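Carboxylic ester hydrolase (Aspergillus niger, PDB 7K4O) probably hydrolyses ester bonds of tannins as a secreted fungal serine esterase, and holds 3,4,5-trihydroxybenzoic acid (gallic acid) in its ligand pocket. Local coordinates at residues A[235-240]-A[281-286]; A[242-247]-A[329-334]; A[273-278]-A[305-310]. All coordinates share one frame; numbering follows the deposited sequence.

Helix 238-252 is shared by contacts 1 and 2: its first turn enters contact 1 and its middle contact 2, and the centres of the two lie about 10 Å apart. Contact 3 sits about 10 Å from contact 2 and about 15 Å from contact 1, joining the 3-10 turn 275-278 to helix 300-310. Along the chain the segments of contacts 1 and 2 alternate, as do those of contacts 1 and 3, whereas contact 3 is nested between the two segments of contact 2. Tyr283 packs on Lys243, Phe331 on Ala306, and Glu247 on Ile278, so the three form one continuous patch, built outside the nine-stranded sheet.

Contact 1: residues A[235-240]-A[281-286]. With NAG (2-acetamido-2-deoxy-beta-D-glucopyranose), chain G.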
loop_
_atom_site.group_PDB
_atom_site.type_symbol
_atom_site.label_atom_id
_atom_site.label_comp_id
_atom_site.label_asym_id
_atom_site.label_seq_id
_atom_site.Cartn_x
_atom_site.Cartn_y
_atom_site.Cartn_z
ATOM N N TYR A 235 8.174 -17.783 -22.726
ATOM C CA TYR A 235 8.816 -17.224 -21.527
ATOM C C TYR A 235 9.729 -16.091 -21.962
ATOM O O TYR A 235 10.891 -16.312 -22.262
ATOM C CB TYR A 235 9.483 -18.363 -20.774
ATOM C CG TYR A 235 8.478 -19.413 -20.375
ATOM C CD1 TYR A 235 7.679 -19.261 -19.236
ATOM C CD2 TYR A 235 8.231 -20.501 -21.192
ATOM C CE1 TYR A 235 6.737 -20.216 -18.882
ATOM C CE2 TYR A 235 7.272 -21.448 -20.872
ATOM C CZ TYR A 235 6.511 -21.298 -19.720
ATOM O OH TYR A 235 5.551 -22.213 -19.426
ATOM N N PRO A 236 9.258 -14.828 -21.972
ATOM C CA PRO A 236 10.081 -13.729 -22.460
ATOM C C PRO A 236 11.307 -13.523 -21.601
ATOM O O PRO A 236 11.230 -13.558 -20.368
ATOM C CB PRO A 236 9.187 -12.492 -22.388
ATOM C CG PRO A 236 7.789 -13.068 -22.277
ATOM C CD PRO A 236 7.932 -14.375 -21.522
ATOM N N PRO A 237 12.501 -13.331 -22.210
ATOM C CA PRO A 237 13.661 -12.872 -21.444
ATOM C C PRO A 237 13.271 -11.555 -20.772
ATOM O O PRO A 237 12.581 -10.737 -21.387
ATOM C CB PRO A 237 14.764 -12.646 -22.494
ATOM C CG PRO A 237 14.318 -13.467 -23.679
ATOM C CD PRO A 237 12.798 -13.470 -23.650
ATOM N N PRO A 238 13.660 -11.322 -19.508
ATOM C CA PRO A 238 13.324 -10.059 -18.834
ATOM C C PRO A 238 13.643 -8.823 -19.687
ATOM O O PRO A 238 12.890 -7.872 -19.707
ATOM C CB PRO A 238 14.217 -10.089 -17.589
ATOM C CG PRO A 238 14.343 -11.565 -17.278
ATOM C CD PRO A 238 14.420 -12.231 -18.643
ATOM N N CYS A 239 14.755 -8.872 -20.430
ATOM C CA CYS A 239 15.218 -7.728 -21.247
ATOM C C CYS A 239 14.193 -7.399 -22.325
ATOM O O CYS A 239 14.019 -6.217 -22.655
ATOM C CB CYS A 239 16.558 -8.085 -21.883
ATOM S SG CYS A 239 17.407 -6.636 -22.532
ATOM N N GLU A 240 13.532 -8.402 -22.893
ATOM C CA GLU A 240 12.556 -8.149 -23.966
ATOM C C GLU A 240 11.398 -7.316 -23.402
ATOM O O GLU A 240 10.929 -6.388 -24.090
ATOM C CB GLU A 240 12.091 -9.477 -24.551
ATOM C CG GLU A 240 11.052 -9.334 -25.632
ATOM C CD GLU A 240 10.672 -10.671 -26.252
ATOM O OE1 GLU A 240 10.654 -11.667 -25.513
ATOM O OE2 GLU A 240 10.418 -10.710 -27.483
ATOM N N LYS A 281 12.175 -4.143 -32.582
ATOM C CA LYS A 281 13.159 -3.235 -31.955
ATOM C C LYS A 281 14.220 -4.068 -31.254
ATOM O O LYS A 281 13.929 -5.034 -30.562
ATOM C CB LYS A 281 12.476 -2.256 -31.004
ATOM C CG LYS A 281 11.752 -1.107 -31.697
ATOM C CD LYS A 281 12.536 0.201 -31.597
ATOM C CE LYS A 281 12.326 1.171 -32.748
ATOM N NZ LYS A 281 10.924 1.646 -32.853
ATOM N N PRO A 282 15.512 -3.741 -31.425
ATOM C CA PRO A 282 16.565 -4.517 -30.783
ATOM C C PRO A 282 16.615 -4.244 -29.279
ATOM O O PRO A 282 16.329 -3.146 -28.838
ATOM C CB PRO A 282 17.860 -4.017 -31.444
ATOM C CG PRO A 282 17.514 -2.614 -31.934
ATOM C CD PRO A 282 16.027 -2.620 -32.236
ATOM N N TYR A 283 17.069 -5.231 -28.535
ATOM C CA TYR A 283 17.320 -5.076 -27.091
ATOM C C TYR A 283 18.633 -5.768 -26.774
ATOM O O TYR A 283 18.993 -6.787 -27.411
ATOM C CB TYR A 283 16.140 -5.621 -26.270
ATOM C CG TYR A 283 15.892 -7.104 -26.388
ATOM C CD1 TYR A 283 16.593 -8.022 -25.610
ATOM C CD2 TYR A 283 14.914 -7.578 -27.254
ATOM C CE1 TYR A 283 16.326 -9.386 -25.708
ATOM C CE2 TYR A 283 14.640 -8.929 -27.363
ATOM C CZ TYR A 283 15.339 -9.829 -26.584
ATOM O OH TYR A 283 15.051 -11.157 -26.717
ATOM N N SER A 284 19.301 -5.251 -25.764
ATOM C CA SER A 284 20.555 -5.821 -25.249
ATOM C C SER A 284 20.622 -5.509 -23.763
ATOM O O SER A 284 20.412 -4.353 -23.391
ATOM C CB SER A 284 21.739 -5.264 -26.001
ATOM O OG SER A 284 22.939 -5.549 -25.307
ATOM N N CYS A 285 20.859 -6.518 -22.951
ATOM C CA CYS A 285 21.087 -6.365 -21.497
ATOM C C CYS A 285 22.400 -7.082 -21.227
ATOM O O CYS A 285 22.628 -8.154 -21.809
ATOM C CB CYS A 285 19.919 -6.911 -20.663
ATOM S SG CYS A 285 18.375 -5.962 -20.835
ATOM N N ALA A 286 23.226 -6.511 -20.365
ATOM C CA ALA A 286 24.510 -7.091 -19.934
ATOM C C ALA A 286 24.246 -8.285 -19.020
ATOM O O ALA A 286 23.180 -8.340 -18.387
ATOM C CB ALA A 286 25.316 -6.041 -19.221
HETATM C C1 NAG G . 15.614 0.590 -20.149
HETATM C C2 NAG G . 16.974 -0.040 -20.504
HETATM C C3 NAG G . 17.950 -0.107 -19.342
HETATM C C4 NAG G . 18.112 1.315 -18.888
HETATM C C5 NAG G . 16.749 1.899 -18.530
HETATM C C6 NAG G . 16.887 3.349 -18.104
HETATM C C7 NAG G . 16.755 -1.814 -22.172
HETATM C C8 NAG G . 16.406 -3.260 -22.371
HETATM N N2 NAG G . 16.751 -1.409 -20.906
HETATM O O3 NAG G . 19.127 -0.788 -19.790
HETATM O O4 NAG G . 18.884 1.204 -17.724
HETATM O O5 NAG G . 15.834 1.886 -19.609
HETATM O O6 NAG G . 15.609 3.841 -17.759
HETATM O O7 NAG G . 17.035 -1.062 -23.080
HETATM O O HOH W 1 13.160 -11.863 -28.432
#
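Cys239, in the first turn of helix 238-252, is joined to Cys285 on strand 282-285 by a disulfide, with SG of Cys239 2.1 Å from SG of Cys285 and a chi3 of 83°, close to the relaxed right angle. The same sulfur of Cys239 also lies 3.5 Å from CD1 of Tyr283, meeting the ring obliquely in a sulfur-aromatic contact. Tyr283 holds its CG between the backbone N and the carbonyl carbon (chi1 65°), which turns the ring onto the start of the helix. There CA of Glu240 stands over the ring face, 4.0 Å from the centroid and almost on its normal, a CH-pi contact, while CB of Glu240 rests 3.8 Å from CE2 of Tyr283. Pro237, the N-cap residue, closes in with CG 3.9 Å from OH of Tyr283. A water at the ring edge sits 2.6 Å from OH of Tyr283 and bonds weakly to OE2 of Glu240; the firmer partners of that carboxylate are Tyr234 and Ser299. C8 of NAG, its acetamido methyl, comes 3.5 Å from SG of Cys239. No direct hydrogen bond joins the segments: the disulfide ties strand 282-285 to the helix start, and the Tyr283 ring packs beside it.

Contact 2: residues A[242-247]-A[329-334]. With NAG (2-acetamido-2-deoxy-beta-D-glucopyranose), chain G.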
loop_
_atom_site.group_PDB
_atom_site.type_symbol
_atom_site.label_atom_id
_atom_site.label_comp_id
_atom_site.label_asym_id
_atom_site.label_seq_id
_atom_site.Cartn_x
_atom_site.Cartn_y
_atom_site.Cartn_z
ATOM N N ASP A 242 11.462 -5.465 -20.664
ATOM C CA ASP A 242 12.027 -4.157 -20.234
ATOM C C ASP A 242 12.112 -3.214 -21.441
ATOM O O ASP A 242 11.829 -2.014 -21.299
ATOM C CB ASP A 242 13.364 -4.301 -19.534
ATOM C CG ASP A 242 13.831 -2.979 -18.951
ATOM O OD1 ASP A 242 13.012 -2.301 -18.260
ATOM O OD2 ASP A 242 14.985 -2.609 -19.211
ATOM N N LYS A 243 12.432 -3.749 -22.623
ATOM C CA LYS A 243 12.441 -2.927 -23.853
ATOM C C LYS A 243 11.034 -2.430 -24.166
ATOM O O LYS A 243 10.842 -1.247 -24.512
ATOM C CB LYS A 243 13.039 -3.741 -25.016
ATOM C CG LYS A 243 13.060 -3.017 -26.358
ATOM C CD LYS A 243 13.699 -1.656 -26.325
ATOM C CE LYS A 243 15.186 -1.709 -26.038
ATOM N NZ LYS A 243 15.907 -0.581 -26.688
ATOM N N ILE A 244 10.029 -3.279 -23.997
ATOM C CA ILE A 244 8.641 -2.844 -24.258
ATOM C C ILE A 244 8.305 -1.700 -23.287
ATOM O O ILE A 244 7.656 -0.708 -23.723
ATOM C CB ILE A 244 7.680 -4.041 -24.129
ATOM C CG1 ILE A 244 7.835 -4.979 -25.337
ATOM C CG2 ILE A 244 6.242 -3.600 -24.008
ATOM C CD1 ILE A 244 7.235 -6.353 -25.140
ATOM N N VAL A 245 8.653 -1.852 -22.013
ATOM C CA VAL A 245 8.341 -0.759 -21.032
ATOM C C VAL A 245 9.033 0.546 -21.482
ATOM O O VAL A 245 8.387 1.594 -21.509
ATOM C CB VAL A 245 8.782 -1.175 -19.623
ATOM C CG1 VAL A 245 8.760 -0.006 -18.654
ATOM C CG2 VAL A 245 7.940 -2.343 -19.130
ATOM N N ASN A 246 10.335 0.488 -21.770
ATOM C CA ASN A 246 11.130 1.678 -22.202
ATOM C C ASN A 246 10.481 2.313 -23.424
ATOM O O ASN A 246 10.343 3.536 -23.437
ATOM C CB ASN A 246 12.609 1.349 -22.441
ATOM C CG ASN A 246 13.409 1.212 -21.163
ATOM O OD1 ASN A 246 12.881 1.450 -20.062
ATOM N ND2 ASN A 246 14.672 0.797 -21.274
ATOM N N GLU A 247 10.066 1.540 -24.431
ATOM C CA GLU A 247 9.419 2.118 -25.645
ATOM C C GLU A 247 8.030 2.660 -25.351
ATOM O O GLU A 247 7.578 3.595 -26.069
ATOM C CB GLU A 247 9.341 1.067 -26.751
ATOM C CG GLU A 247 10.710 0.718 -27.295
ATOM C CD GLU A 247 11.363 1.903 -28.004
ATOM O OE1 GLU A 247 10.686 2.613 -28.777
ATOM O OE2 GLU A 247 12.522 2.132 -27.747
ATOM N N ALA A 329 4.352 0.174 -16.098
ATOM C CA ALA A 329 4.779 -0.639 -14.939
ATOM C C ALA A 329 5.705 -1.762 -15.405
ATOM O O ALA A 329 5.399 -2.392 -16.457
ATOM C CB ALA A 329 3.574 -1.186 -14.180
ATOM N N ALA A 330 6.761 -2.024 -14.652
ATOM C CA ALA A 330 7.694 -3.127 -14.925
ATOM C C ALA A 330 6.945 -4.464 -14.935
ATOM O O ALA A 330 5.956 -4.645 -14.206
ATOM C CB ALA A 330 8.804 -3.140 -13.944
ATOM N N PHE A 331 7.417 -5.410 -15.749
ATOM C CA PHE A 331 6.830 -6.767 -15.825
ATOM C C PHE A 331 7.458 -7.670 -14.767
ATOM O O PHE A 331 8.055 -8.732 -15.101
ATOM C CB PHE A 331 7.015 -7.315 -17.250
ATOM C CG PHE A 331 6.086 -6.732 -18.264
ATOM C CD1 PHE A 331 6.409 -5.568 -18.945
ATOM C CD2 PHE A 331 4.897 -7.354 -18.571
ATOM C CE1 PHE A 331 5.539 -5.021 -19.867
ATOM C CE2 PHE A 331 4.030 -6.802 -19.497
ATOM C CZ PHE A 331 4.349 -5.643 -20.145
ATOM N N ASP A 332 7.281 -7.350 -13.475
ATOM C CA ASP A 332 7.900 -8.131 -12.382
ATOM C C ASP A 332 7.238 -9.502 -12.256
ATOM O O ASP A 332 7.966 -10.468 -12.086
ATOM C CB ASP A 332 7.833 -7.400 -11.032
ATOM C CG ASP A 332 8.899 -6.331 -10.856
ATOM O OD1 ASP A 332 9.037 -5.495 -11.761
ATOM O OD2 ASP A 332 9.574 -6.326 -9.797
ATOM N N ASP A 333 5.906 -9.556 -12.300
ATOM C CA ASP A 333 5.161 -10.824 -12.161
ATOM C C ASP A 333 5.634 -11.770 -13.280
ATOM O O ASP A 333 5.700 -12.997 -13.034
ATOM C CB ASP A 333 3.660 -10.627 -12.264
ATOM C CG ASP A 333 3.023 -10.145 -10.940
ATOM O OD1 ASP A 333 3.760 -10.025 -9.911
ATOM O OD2 ASP A 333 1.803 -9.949 -10.989
ATOM N N ALA A 334 5.937 -11.198 -14.440
ATOM C CA ALA A 334 6.283 -12.004 -15.647
ATOM C C ALA A 334 7.715 -12.531 -15.593
ATOM O O ALA A 334 8.092 -13.322 -16.527
ATOM C CB ALA A 334 6.066 -11.194 -16.910
HETATM C C1 NAG G . 15.614 0.590 -20.149
HETATM C C2 NAG G . 16.974 -0.040 -20.504
HETATM C C3 NAG G . 17.950 -0.107 -19.342
HETATM C C4 NAG G . 18.112 1.315 -18.888
HETATM C C5 NAG G . 16.749 1.899 -18.530
HETATM C C6 NAG G . 16.887 3.349 -18.104
HETATM C C7 NAG G . 16.755 -1.814 -22.172
HETATM C C8 NAG G . 16.406 -3.260 -22.371
HETATM N N2 NAG G . 16.751 -1.409 -20.906
HETATM O O3 NAG G . 19.127 -0.788 -19.790
HETATM O O4 NAG G . 18.884 1.204 -17.724
HETATM O O5 NAG G . 15.834 1.886 -19.609
HETATM O O6 NAG G . 15.609 3.841 -17.759
HETATM O O7 NAG G . 17.035 -1.062 -23.080
#
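Val245 and Phe331 carry this contact, and their side chains run past each other in opposite directions. The valine has CG1 anti to its backbone N (chi1 168°), which puts the other methyl, CG2, toward the loop 329-334; CG2 arrives at the edge of the phenylalanine ring, near its plane, 3.6 Å from CD1 of Phe331. The same methyl lies 3.7 Å from the carbonyl O of Ala329. Phe331 is the centre of an inverse gamma turn. With CG anti to its own carbonyl carbon (chi1 -76°), its ring swings in toward the helix. Ile244 adds a looser touch, CG2 to CE1 of Phe331 at 4.4 Å, while Leu241, Ala306 and Ile310 also pack against the ring. Elsewhere on the helix, Asn246 carries the sugar: its ND2 is bonded to C1 of NAG at 1.5 Å. One turn earlier, Asp242 extends its carboxylate to the sugar and OD2 accepts from N2 of NAG at 2.7 Å, with an N-H...O angle of 132°, which probably helps to hold the acetamido group. Helix 238-252 is thus an amphipathic helix, with apolar residues packed on a loop and an N-linked glycosylation site on another face.

Contact 3: residues A[273-278]-A[305-310]; sequences FDISTI and VAKTII
Ile275 packs against Ala306 and the stem of Lys307 in the tight part of this contact. Its CG1 occupies the position between the backbone N and the carbonyl carbon (chi1 64°), sending the chain toward helix 300-310, where CD1 of Ile275 lies 3.7 Å from CB of Ala306. The aliphatic stem of Lys307 slides past in the opposite direction, its CG 3.7 Å from CD1 of Ile275. Ile303, a turn earlier on the helix, also touches Ile275. Beyond this apolar patch the contact becomes polar and more exposed, with Asp274 and Lys307 both at the surface. The extended lysine carries NZ to the turn, giving a salt bridge of 2.9 Å from NZ of Lys307 to OD1 of Asp274 and a hydrogen bond of 3.1 Å from NZ of Lys307 to OG of Ser276. The lysine comes on the syn side of the carboxylate, 31° out of its plane; the backbone N of Ser276 meets OD1 of Asp274 from the opposite face, at 2.8 Å. Two donors therefore grip that oxygen, which should help fix the carboxylate's rotation. Thr277 OG1 and N both bond to the carbonyl O of Asp274. This is an Asx turn leading into a 3-10 turn, tied to a helix by a surface lysine.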
loop_
_atom_site.group_PDB
_atom_site.type_symbol
_atom_site.label_atom_id
_atom_site.label_comp_id
_atom_site.label_asym_id
_atom_site.label_seq_id
_atom_site.Cartn_x
_atom_site.Cartn_y
_atom_site.Cartn_z
ATOM N N PHE A 273 -1.803 3.944 -27.333
ATOM C CA PHE A 273 -0.527 3.376 -27.804
ATOM C C PHE A 273 -0.631 1.872 -28.021
ATOM O O PHE A 273 -1.009 1.127 -27.083
ATOM C CB PHE A 273 0.594 3.687 -26.837
ATOM C CG PHE A 273 1.905 3.117 -27.285
ATOM C CD1 PHE A 273 2.455 3.509 -28.512
ATOM C CD2 PHE A 273 2.596 2.194 -26.524
ATOM C CE1 PHE A 273 3.673 2.991 -28.931
ATOM C CE2 PHE A 273 3.804 1.670 -26.952
ATOM C CZ PHE A 273 4.342 2.068 -28.165
ATOM N N ASP A 274 -0.273 1.420 -29.231
ATOM C CA ASP A 274 -0.274 -0.017 -29.593
ATOM C C ASP A 274 1.143 -0.535 -29.523
ATOM O O ASP A 274 1.980 -0.094 -30.354
ATOM C CB ASP A 274 -0.835 -0.212 -30.998
ATOM C CG ASP A 274 -1.021 -1.673 -31.385
ATOM O OD1 ASP A 274 -0.400 -2.548 -30.765
ATOM O OD2 ASP A 274 -1.778 -1.908 -32.335
ATOM N N ILE A 275 1.433 -1.465 -28.616
ATOM C CA ILE A 275 2.823 -1.925 -28.410
ATOM C C ILE A 275 3.251 -2.825 -29.589
ATOM O O ILE A 275 4.444 -3.158 -29.637
ATOM C CB ILE A 275 3.037 -2.646 -27.061
ATOM C CG1 ILE A 275 2.240 -3.945 -26.951
ATOM C CG2 ILE A 275 2.753 -1.698 -25.890
ATOM C CD1 ILE A 275 2.641 -4.773 -25.773
ATOM N N SER A 276 2.337 -3.211 -30.474
ATOM C CA SER A 276 2.719 -3.944 -31.730
ATOM C C SER A 276 3.763 -3.140 -32.538
ATOM O O SER A 276 4.583 -3.773 -33.229
ATOM C CB SER A 276 1.520 -4.259 -32.562
ATOM O OG SER A 276 0.864 -5.399 -32.033
ATOM N N THR A 277 3.792 -1.812 -32.390
ATOM C CA THR A 277 4.779 -0.920 -33.055
ATOM C C THR A 277 6.189 -1.203 -32.556
ATOM O O THR A 277 7.156 -0.718 -33.188
ATOM C CB THR A 277 4.430 0.550 -32.839
ATOM O OG1 THR A 277 4.511 0.820 -31.435
ATOM C CG2 THR A 277 3.057 0.880 -33.377
ATOM N N ILE A 278 6.350 -1.950 -31.473
ATOM C CA ILE A 278 7.690 -2.202 -30.872
ATOM C C ILE A 278 8.288 -3.477 -31.473
ATOM O O ILE A 278 9.476 -3.734 -31.255
ATOM C CB ILE A 278 7.595 -2.259 -29.326
ATOM C CG1 ILE A 278 6.981 -0.965 -28.791
ATOM C CG2 ILE A 278 8.955 -2.523 -28.700
ATOM C CD1 ILE A 278 6.546 -1.037 -27.335
ATOM N N VAL A 305 2.342 -11.890 -25.313
ATOM C CA VAL A 305 2.383 -12.112 -23.847
ATOM C C VAL A 305 2.133 -10.756 -23.170
ATOM O O VAL A 305 1.254 -10.688 -22.273
ATOM C CB VAL A 305 3.689 -12.751 -23.388
ATOM C CG1 VAL A 305 3.876 -12.614 -21.880
ATOM C CG2 VAL A 305 3.724 -14.220 -23.807
ATOM N N ALA A 306 2.818 -9.705 -23.606
ATOM C CA ALA A 306 2.749 -8.404 -22.907
ATOM C C ALA A 306 1.330 -7.887 -23.030
ATOM O O ALA A 306 0.790 -7.356 -22.040
ATOM C CB ALA A 306 3.751 -7.407 -23.430
ATOM N N LYS A 307 0.733 -7.961 -24.216
ATOM C CA LYS A 307 -0.606 -7.403 -24.418
ATOM C C LYS A 307 -1.586 -8.188 -23.552
ATOM O O LYS A 307 -2.593 -7.603 -23.110
ATOM C CB LYS A 307 -1.074 -7.486 -25.870
ATOM C CG LYS A 307 -0.509 -6.419 -26.783
ATOM C CD LYS A 307 -1.264 -6.399 -28.085
ATOM C CE LYS A 307 -0.732 -5.311 -28.983
ATOM N NZ LYS A 307 -1.573 -5.180 -30.188
ATOM N N THR A 308 -1.383 -9.485 -23.443
ATOM C CA THR A 308 -2.319 -10.363 -22.699
ATOM C C THR A 308 -2.241 -9.996 -21.196
ATOM O O THR A 308 -3.295 -9.940 -20.561
ATOM C CB THR A 308 -2.039 -11.842 -23.001
ATOM O OG1 THR A 308 -2.190 -12.002 -24.427
ATOM C CG2 THR A 308 -3.014 -12.733 -22.277
ATOM N N ILE A 309 -1.041 -9.789 -20.681
ATOM C CA ILE A 309 -0.807 -9.392 -19.256
ATOM C C ILE A 309 -1.502 -8.057 -19.039
ATOM O O ILE A 309 -2.342 -7.923 -18.128
ATOM C CB ILE A 309 0.673 -9.342 -18.921
ATOM C CG1 ILE A 309 1.272 -10.743 -18.916
ATOM C CG2 ILE A 309 0.888 -8.638 -17.576
ATOM C CD1 ILE A 309 2.777 -10.792 -18.858
ATOM N N ILE A 310 -1.190 -7.075 -19.873
ATOM C CA ILE A 310 -1.799 -5.725 -19.713
ATOM C C ILE A 310 -3.317 -5.798 -19.751
ATOM O O ILE A 310 -3.972 -5.030 -19.031
ATOM C CB ILE A 310 -1.179 -4.738 -20.715
ATOM C CG1 ILE A 310 0.266 -4.507 -20.289
ATOM C CG2 ILE A 310 -1.966 -3.441 -20.824
ATOM C CD1 ILE A 310 1.101 -3.751 -21.273
#